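Local coordinates for protein exoglucanase A (PDB 7CBD) that hydrolyses beta-1,4-glucosidic linkages of cellulose with inversion of anomeric configuration, releasing cellobiose from non-reducing ends, this chain being its family 6 catalytic domain, at residues A[180-185]-A[222-227]; A[296-301]-A[421-426]. One frame throughout, in Å; residues are numbered along the deposited sequence. Where two conformers were deposited one is given.

Interaction 1: A[180-185]-A[222-227]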
ATOM      1  N   LYS A 180      -9.793 -19.787   0.020  1.00  6.51           N
ATOM      2  CA  LYS A 180     -11.167 -19.374  -0.249  1.00  6.98           C
ATOM      3  C   LYS A 180     -11.247 -18.453  -1.456  1.00  6.36           C
ATOM      4  O   LYS A 180     -12.171 -18.562  -2.268  1.00  8.71           O
ATOM      5  CB  LYS A 180     -11.760 -18.693   0.983  1.00  9.15           C
ATOM      6  CG  LYS A 180     -11.975 -19.650   2.142  1.00 10.65           C
ATOM      7  CD  LYS A 180     -13.213 -20.498   1.934  1.00 15.19           C
ATOM      8  CE  LYS A 180     -14.471 -19.647   2.074  1.00 17.94           C
ATOM      9  NZ  LYS A 180     -15.719 -20.458   2.209  1.00 20.09           N
ATOM     10  N   LEU A 181     -10.297 -17.525  -1.583  1.00  6.59           N
ATOM     11  CA  LEU A 181     -10.362 -16.542  -2.654  1.00  6.28           C
ATOM     12  C   LEU A 181      -9.906 -17.126  -3.983  1.00  6.48           C
ATOM     13  O   LEU A 181     -10.488 -16.821  -5.031  1.00  7.07           O
ATOM     14  CB  LEU A 181      -9.534 -15.312  -2.290  1.00  7.67           C
ATOM     15  CG  LEU A 181     -10.093 -14.496  -1.126  1.00 11.69           C
ATOM     16  CD1 LEU A 181      -9.156 -13.371  -0.760  1.00 12.56           C
ATOM     17  CD2 LEU A 181     -11.446 -13.940  -1.461  1.00 14.81           C
ATOM     18  N   HIS A 182      -8.855 -17.952  -3.971  1.00  6.30           N
ATOM     19  CA  HIS A 182      -8.410 -18.532  -5.232  1.00  6.87           C
ATOM     20  C   HIS A 182      -9.460 -19.457  -5.847  1.00  6.82           C
ATOM     21  O   HIS A 182      -9.470 -19.651  -7.068  1.00  7.61           O
ATOM     22  CB  HIS A 182      -7.079 -19.260  -5.072  1.00  6.86           C
ATOM     23  CG  HIS A 182      -6.647 -19.953  -6.320  1.00  8.35           C
ATOM     24  ND1 HIS A 182      -6.321 -19.267  -7.469  1.00  9.05           N
ATOM     25  CD2 HIS A 182      -6.563 -21.267  -6.626  1.00  9.92           C
ATOM     26  CE1 HIS A 182      -6.021 -20.131  -8.423  1.00 10.67           C
ATOM     27  NE2 HIS A 182      -6.160 -21.351  -7.937  1.00 11.48           N
ATOM     28  N   ALA A 183     -10.344 -20.033  -5.034  1.00  7.20           N
ATOM     29  CA  ALA A 183     -11.421 -20.861  -5.569  1.00  8.22           C
ATOM     30  C   ALA A 183     -12.413 -20.071  -6.418  1.00  8.66           C
ATOM     31  O   ALA A 183     -13.214 -20.682  -7.133  1.00 11.54           O
ATOM     32  CB  ALA A 183     -12.155 -21.587  -4.436  1.00  9.63           C
ATOM     33  N   ILE A 184     -12.379 -18.742  -6.360  1.00  7.73           N
ATOM     34  CA  ILE A 184     -13.285 -17.881  -7.112  1.00  7.98           C
ATOM     35  C   ILE A 184     -12.538 -17.428  -8.365  1.00  8.11           C
ATOM     36  O   ILE A 184     -11.523 -16.725  -8.243  1.00  8.25           O
ATOM     37  CB  ILE A 184     -13.740 -16.689  -6.259  1.00  8.07           C
ATOM     38  CG1 ILE A 184     -14.219 -17.196  -4.891  1.00  9.40           C
ATOM     39  CG2 ILE A 184     -14.817 -15.871  -6.985  1.00  8.08           C
ATOM     40  CD1 ILE A 184     -14.574 -16.115  -3.904  1.00  9.74           C
ATOM     41  N   PRO A 185     -12.971 -17.820  -9.567  1.00  9.15           N
ATOM     42  CA  PRO A 185     -12.096 -17.671 -10.744  1.00  9.91           C
ATOM     43  C   PRO A 185     -11.803 -16.239 -11.144  1.00  9.05           C
ATOM     44  O   PRO A 185     -10.800 -16.008 -11.831  1.00  9.71           O
ATOM     45  CB  PRO A 185     -12.858 -18.410 -11.853  1.00 12.16           C
ATOM     46  CG  PRO A 185     -14.271 -18.407 -11.388  1.00 13.59           C
ATOM     47  CD  PRO A 185     -14.206 -18.548  -9.899  1.00 11.46           C
ATOM     48  N   GLY A 222      -1.560 -24.789  -4.236  1.00  7.20           N
ATOM     49  CA  GLY A 222      -0.127 -24.587  -4.374  1.00  7.47           C
ATOM     50  C   GLY A 222       0.193 -23.210  -4.922  1.00  7.04           C
ATOM     51  O   GLY A 222      -0.439 -22.206  -4.574  1.00  7.73           O
ATOM     52  N   PHE A 223       1.184 -23.162  -5.813  1.00  7.68           N
ATOM     53  CA  PHE A 223       1.646 -21.875  -6.321  1.00  8.20           C
ATOM     54  C   PHE A 223       0.556 -21.127  -7.077  1.00  9.19           C
ATOM     55  O   PHE A 223       0.559 -19.894  -7.099  1.00 10.41           O
ATOM     56  CB  PHE A 223       2.916 -22.057  -7.151  1.00  8.78           C
ATOM     57  CG  PHE A 223       4.125 -22.372  -6.312  1.00  9.09           C
ATOM     58  CD1 PHE A 223       4.766 -21.369  -5.602  1.00  9.80           C
ATOM     59  CD2 PHE A 223       4.586 -23.675  -6.188  1.00  9.91           C
ATOM     60  CE1 PHE A 223       5.862 -21.657  -4.798  1.00 10.19           C
ATOM     61  CE2 PHE A 223       5.681 -23.970  -5.389  1.00 11.07           C
ATOM     62  CZ  PHE A 223       6.321 -22.960  -4.697  1.00 11.41           C
ATOM     63  N   ALA A 224      -0.410 -21.840  -7.660  1.00  8.81           N
ATOM     64  CA  ALA A 224      -1.492 -21.169  -8.377  1.00  8.90           C
ATOM     65  C   ALA A 224      -2.349 -20.283  -7.477  1.00  7.41           C
ATOM     66  O   ALA A 224      -3.089 -19.431  -7.986  1.00  8.29           O
ATOM     67  CB  ALA A 224      -2.379 -22.203  -9.069  1.00 10.82           C
ATOM     68  N   SER A 225      -2.280 -20.470  -6.158  0.80  6.63           N
ATOM     69  CA  SER A 225      -3.098 -19.674  -5.244  0.80  6.42           C
ATOM     70  C   SER A 225      -2.724 -18.204  -5.246  0.80  6.97           C
ATOM     71  O   SER A 225      -3.555 -17.370  -4.867  0.80  7.77           O
ATOM     72  CB  SER A 225      -2.953 -20.199  -3.820  0.80  6.38           C
ATOM     73  OG  SER A 225      -3.417 -21.530  -3.728  0.80  6.08           O
ATOM     74  N   ILE A 226      -1.494 -17.876  -5.625  1.00  6.29           N
ATOM     75  CA  ILE A 226      -0.976 -16.517  -5.556  1.00  5.84           C
ATOM     76  C   ILE A 226      -0.698 -16.039  -6.972  1.00  5.24           C
ATOM     77  O   ILE A 226       0.186 -16.568  -7.654  1.00  6.70           O
ATOM     78  CB  ILE A 226       0.292 -16.453  -4.689  1.00  6.58           C
ATOM     79  CG1 ILE A 226      -0.022 -16.876  -3.251  1.00  7.75           C
ATOM     80  CG2 ILE A 226       0.892 -15.063  -4.721  1.00  7.36           C
ATOM     81  CD1 ILE A 226       1.207 -17.129  -2.399  1.00  8.76           C
ATOM     82  N   ASP A 227      -1.437 -15.020  -7.405  1.00  5.10           N
ATOM     83  CA  ASP A 227      -1.264 -14.503  -8.758  1.00  5.50           C
ATOM     84  C   ASP A 227      -0.091 -13.542  -8.875  1.00  5.43           C
ATOM     85  O   ASP A 227       0.522 -13.441  -9.946  1.00  6.69           O
ATOM     86  CB  ASP A 227      -2.554 -13.824  -9.197  1.00  5.57           C
ATOM     87  CG  ASP A 227      -3.680 -14.811  -9.343  1.00  6.61           C
ATOM     88  OD1 ASP A 227      -3.699 -15.556 -10.346  1.00  6.98           O
ATOM     89  OD2 ASP A 227      -4.533 -14.861  -8.441  1.00  7.56           O
TER
HETATM   90  O   HOH W   1      -6.420 -16.556  -7.528  1.00 10.62           O
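Asp227 OD2 accepts a 2.7 Å hydrogen bond from a water that is joined in turn to His182, and it also takes the backbone N-H of Asn189. The water lies at the edge of the imidazole, in the ring plane, with its oxygen 2.7 Å from His182 ND1. The other carboxylate oxygen of Asp227, OD1, pairs with His5, whose ring also meets Pro185 O. His182 CG stands anti to the backbone N (chi1 176°), which turns the imidazole away from its own backbone N and lays one face on the backbone of 224-225. Ser225 CA sits over that face in a CH-pi contact, 3.9 Å from the ring centroid and 19° off the normal. Ala224 O lies over the same face, 3.0 Å from His182 CE1; although it is close to ND1 as well, its position above the ring gives too poor an angle for a hydrogen bond. Near the far nitrogen, Ala224 CB comes to 4.0 Å from His182 NE2. The two segments belong to neighbouring beta-alpha units of the family 6 barrel: helix 161-182 leads into strand 187-192, while the short 3-10 turn 223-225 leads into the parallel neighbour 228-231, so they meet at the N-terminal ends of the strands, away from the predicted active-site residues Asp149 and Asp371. With an alanine in place of His182, the bridging water would probably lose a partner and the 224-225 backbone its flat cover. Within the turn, Ser225 N bonds to Gly222 O at 3.0 Å, and Gly222 enters it with a positive phi of 68°. Asn189 fastens the exit of the turn through its side-chain amide, bonded to Ser225 O.

Interaction 2: A[296-301]-A[421-426]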
ATOM      1  N   THR A 296       1.450   3.251  -5.580  1.00  5.44           N
ATOM      2  CA  THR A 296       2.048   4.552  -5.866  1.00  4.60           C
ATOM      3  C   THR A 296       1.241   5.708  -5.274  1.00  5.26           C
ATOM      4  O   THR A 296       1.449   6.870  -5.648  1.00  6.04           O
ATOM      5  CB  THR A 296       2.216   4.729  -7.378  1.00  6.00           C
ATOM      6  OG1 THR A 296       0.951   4.532  -8.018  1.00  6.21           O
ATOM      7  CG2 THR A 296       3.213   3.723  -7.931  1.00  6.91           C
ATOM      8  N   SER A 297       0.355   5.411  -4.321  1.00  5.15           N
ATOM      9  CA  SER A 297      -0.553   6.422  -3.791  1.00  5.05           C
ATOM     10  C   SER A 297       0.178   7.595  -3.151  1.00  5.10           C
ATOM     11  O   SER A 297      -0.285   8.739  -3.247  1.00  6.57           O
ATOM     12  CB  SER A 297      -1.501   5.783  -2.782  1.00  5.64           C
ATOM     13  OG  SER A 297      -0.805   5.044  -1.789  1.00  5.89           O
ATOM     14  N   ARG A 298       1.290   7.332  -2.450  1.00  5.52           N
ATOM     15  CA  ARG A 298       1.892   8.370  -1.621  1.00  5.91           C
ATOM     16  C   ARG A 298       3.414   8.352  -1.674  1.00  5.24           C
ATOM     17  O   ARG A 298       4.071   8.796  -0.724  1.00  6.11           O
ATOM     18  CB  ARG A 298       1.391   8.290  -0.169  1.00  6.36           C
ATOM     19  CG  ARG A 298      -0.126   8.402  -0.047  1.00  6.93           C
ATOM     20  CD  ARG A 298      -0.600   8.416   1.394  1.00  7.23           C
ATOM     21  NE  ARG A 298      -0.202   7.186   2.076  1.00  6.99           N
ATOM     22  CZ  ARG A 298      -0.467   6.911   3.351  1.00  7.18           C
ATOM     23  NH1 ARG A 298      -1.127   7.790   4.105  1.00  8.24           N
ATOM     24  NH2 ARG A 298      -0.053   5.762   3.882  1.00  8.55           N
ATOM     25  N   ASN A 299       3.998   7.885  -2.782  1.00  5.20           N
ATOM     26  CA  ASN A 299       5.444   7.706  -2.879  1.00  5.66           C
ATOM     27  C   ASN A 299       6.105   8.656  -3.877  1.00  5.74           C
ATOM     28  O   ASN A 299       7.233   8.401  -4.306  1.00  6.52           O
ATOM     29  CB  ASN A 299       5.824   6.247  -3.165  1.00  5.84           C
ATOM     30  CG  ASN A 299       5.385   5.772  -4.539  1.00  6.46           C
ATOM     31  OD1 ASN A 299       4.806   6.522  -5.319  1.00  6.62           O
ATOM     32  ND2 ASN A 299       5.658   4.504  -4.836  1.00  8.27           N
ATOM     33  N   GLY A 300       5.433   9.754  -4.242  1.00  5.69           N
ATOM     34  CA  GLY A 300       5.975  10.643  -5.262  1.00  6.39           C
ATOM     35  C   GLY A 300       7.140  11.503  -4.795  1.00  6.30           C
ATOM     36  O   GLY A 300       8.063  11.773  -5.569  1.00  7.89           O
ATOM     37  N   TRP A 301       7.101  11.975  -3.548  1.00  6.56           N
ATOM     38  CA  TRP A 301       8.160  12.840  -3.007  1.00  6.16           C
ATOM     39  C   TRP A 301       8.484  14.014  -3.938  1.00  6.32           C
ATOM     40  O   TRP A 301       9.636  14.248  -4.315  1.00  6.99           O
ATOM     41  CB  TRP A 301       9.408  12.030  -2.641  1.00  6.28           C
ATOM     42  CG  TRP A 301       9.156  11.146  -1.475  1.00  5.98           C
ATOM     43  CD1 TRP A 301       9.013   9.785  -1.482  1.00  6.33           C
ATOM     44  CD2 TRP A 301       8.968  11.563  -0.117  1.00  6.63           C
ATOM     45  NE1 TRP A 301       8.763   9.327  -0.207  1.00  6.84           N
ATOM     46  CE2 TRP A 301       8.723  10.400   0.648  1.00  6.73           C
ATOM     47  CE3 TRP A 301       8.978  12.808   0.530  1.00  7.50           C
ATOM     48  CZ2 TRP A 301       8.498  10.446   2.025  1.00  6.78           C
ATOM     49  CZ3 TRP A 301       8.758  12.851   1.898  1.00  7.05           C
ATOM     50  CH2 TRP A 301       8.517  11.678   2.630  1.00  6.94           C
ATOM     51  N   VAL A 421      -3.600  17.996   1.754  1.00  8.05           N
ATOM     52  CA  VAL A 421      -3.065  19.202   1.125  1.00  7.37           C
ATOM     53  C   VAL A 421      -1.612  18.982   0.719  1.00  7.13           C
ATOM     54  O   VAL A 421      -1.214  19.256  -0.421  1.00  8.21           O
ATOM     55  CB  VAL A 421      -3.229  20.407   2.066  1.00  8.53           C
ATOM     56  CG1 VAL A 421      -2.389  21.587   1.594  1.00  9.93           C
ATOM     57  CG2 VAL A 421      -4.689  20.796   2.170  1.00  8.79           C
ATOM     58  N   THR A 422      -0.800  18.473   1.651  1.00  7.43           N
ATOM     59  CA  THR A 422       0.610  18.225   1.361  1.00  7.46           C
ATOM     60  C   THR A 422       0.778  17.158   0.286  1.00  6.82           C
ATOM     61  O   THR A 422       1.617  17.302  -0.613  1.00  7.26           O
ATOM     62  CB  THR A 422       1.323  17.813   2.646  1.00  8.34           C
ATOM     63  OG1 THR A 422       1.283  18.908   3.564  1.00  8.87           O
ATOM     64  CG2 THR A 422       2.773  17.433   2.379  1.00  8.81           C
ATOM     65  N   LEU A 423      -0.018  16.083   0.359  1.00  7.09           N
ATOM     66  CA  LEU A 423       0.082  15.007  -0.624  1.00  6.35           C
ATOM     67  C   LEU A 423      -0.144  15.525  -2.036  1.00  6.55           C
ATOM     68  O   LEU A 423       0.541  15.104  -2.977  1.00  7.14           O
ATOM     69  CB  LEU A 423      -0.933  13.909  -0.313  1.00  7.09           C
ATOM     70  CG  LEU A 423      -0.558  12.950   0.813  1.00  6.84           C
ATOM     71  CD1 LEU A 423      -1.763  12.097   1.175  1.00  7.70           C
ATOM     72  CD2 LEU A 423       0.622  12.075   0.410  1.00  7.93           C
ATOM     73  N   VAL A 424      -1.106  16.436  -2.208  1.00  7.11           N
ATOM     74  CA  VAL A 424      -1.393  16.980  -3.532  1.00  7.23           C
ATOM     75  C   VAL A 424      -0.329  17.992  -3.945  1.00  6.72           C
ATOM     76  O   VAL A 424       0.190  17.948  -5.066  1.00  8.19           O
ATOM     77  CB  VAL A 424      -2.815  17.569  -3.567  1.00  7.79           C
ATOM     78  CG1 VAL A 424      -3.096  18.225  -4.915  1.00  9.64           C
ATOM     79  CG2 VAL A 424      -3.838  16.485  -3.286  1.00  8.00           C
ATOM     80  N   LYS A 425       0.030  18.907  -3.037  1.00  8.22           N
ATOM     81  CA  LYS A 425       1.072  19.885  -3.339  1.00  8.67           C
ATOM     82  C   LYS A 425       2.374  19.204  -3.731  1.00  8.59           C
ATOM     83  O   LYS A 425       3.102  19.693  -4.600  1.00  9.26           O
ATOM     84  CB  LYS A 425       1.321  20.771  -2.125  1.00 10.33           C
ATOM     85  CG  LYS A 425       0.252  21.802  -1.855  1.00 12.27           C
ATOM     86  CD  LYS A 425       0.637  22.583  -0.605  1.00 16.31           C
ATOM     87  CE  LYS A 425      -0.035  23.926  -0.532  1.00 21.47           C
ATOM     88  NZ  LYS A 425      -1.501  23.806  -0.486  1.00 24.45           N
ATOM     89  N   ASN A 426       2.695  18.084  -3.083  1.00  8.22           N
ATOM     90  CA  ASN A 426       3.983  17.428  -3.262  1.00  7.82           C
ATOM     91  C   ASN A 426       3.918  16.258  -4.231  1.00  8.00           C
ATOM     92  O   ASN A 426       4.812  15.405  -4.225  1.00  7.68           O
ATOM     93  CB  ASN A 426       4.556  16.986  -1.914  1.00  8.15           C
ATOM     94  CG  ASN A 426       5.036  18.154  -1.078  1.00  8.02           C
ATOM     95  OD1 ASN A 426       4.958  19.309  -1.500  1.00  9.43           O
ATOM     96  ND2 ASN A 426       5.538  17.863   0.118  1.00  8.12           N
TER
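Loop 296-301 runs past the last turn of helix 417-425 with no hydrogen bond between the two, the backbones coming to 7.0 Å between the CA atoms of Arg298 and Leu423 and to 6.2 Å between those of Trp301 and Asn426. Leu423 directs its side chain at the loop and sets both methyls against the aliphatic part of Arg298, the leucine lying slantwise across the arginine's stem. Its CD2 touches Arg298 CG at 3.8 Å and reaches CB nearly as closely, while CD1 meets Arg298 CD at 3.9 Å; the leucine fork thus follows three successive methylenes. The arginine bends about its CG-CD bond (chi3 -60°), and the flat guanidinium extends past the leucine to form a salt bridge through NH2 with Asp371, a predicted active-site residue. Loop 296-301 follows strand 291-295 at the C-terminal end of the barrel strands, the end where family 6 enzymes carry their active site, so the packing is consistent with a second-shell role for Leu423, against the stem of an arginine that pairs with Asp371. Farther along, the meeting is between main chains: Asn426 O, where the chain leaves the helix, lies 3.9 Å from Trp301 C. The backbone of Trp301 has a positive phi of 50°, while its side chain sets out away from the helix and bonds through NE1 to Thr236 O. Both segments also hold to the chain around 339-342, by Asn426 ND2 to Gly339 O and by backbone bonds of Gly300 with Gly341 and of Leu423 with Ile342, while Val424 rests on Leu38 and Lys41 of helix 36-45.

In the fold
From the N terminus, interaction 1 comes first: it closes a loop of 36 residues that holds strand 187-192 and helix 202-218, and so ties together consecutive beta-alpha units at the N-terminal end of the barrel strands. Only after 222-227 does the chain pass through strands 228-231 and 291-295 to reach 296-301, where interaction 2 opens. Its much longer loop, 119 residues, takes in strand 358-362 and Asp371, a predicted active-site residue, before helix 417-425 returns to the catalytic end. The two loops stand in series, neither nested nor crossing. The centres of interactions 1 and 2 lie about 33 Å apart, on opposite sides of the chain's centre. The nearest atoms of interactions 1 and 2 are about 17 Å apart.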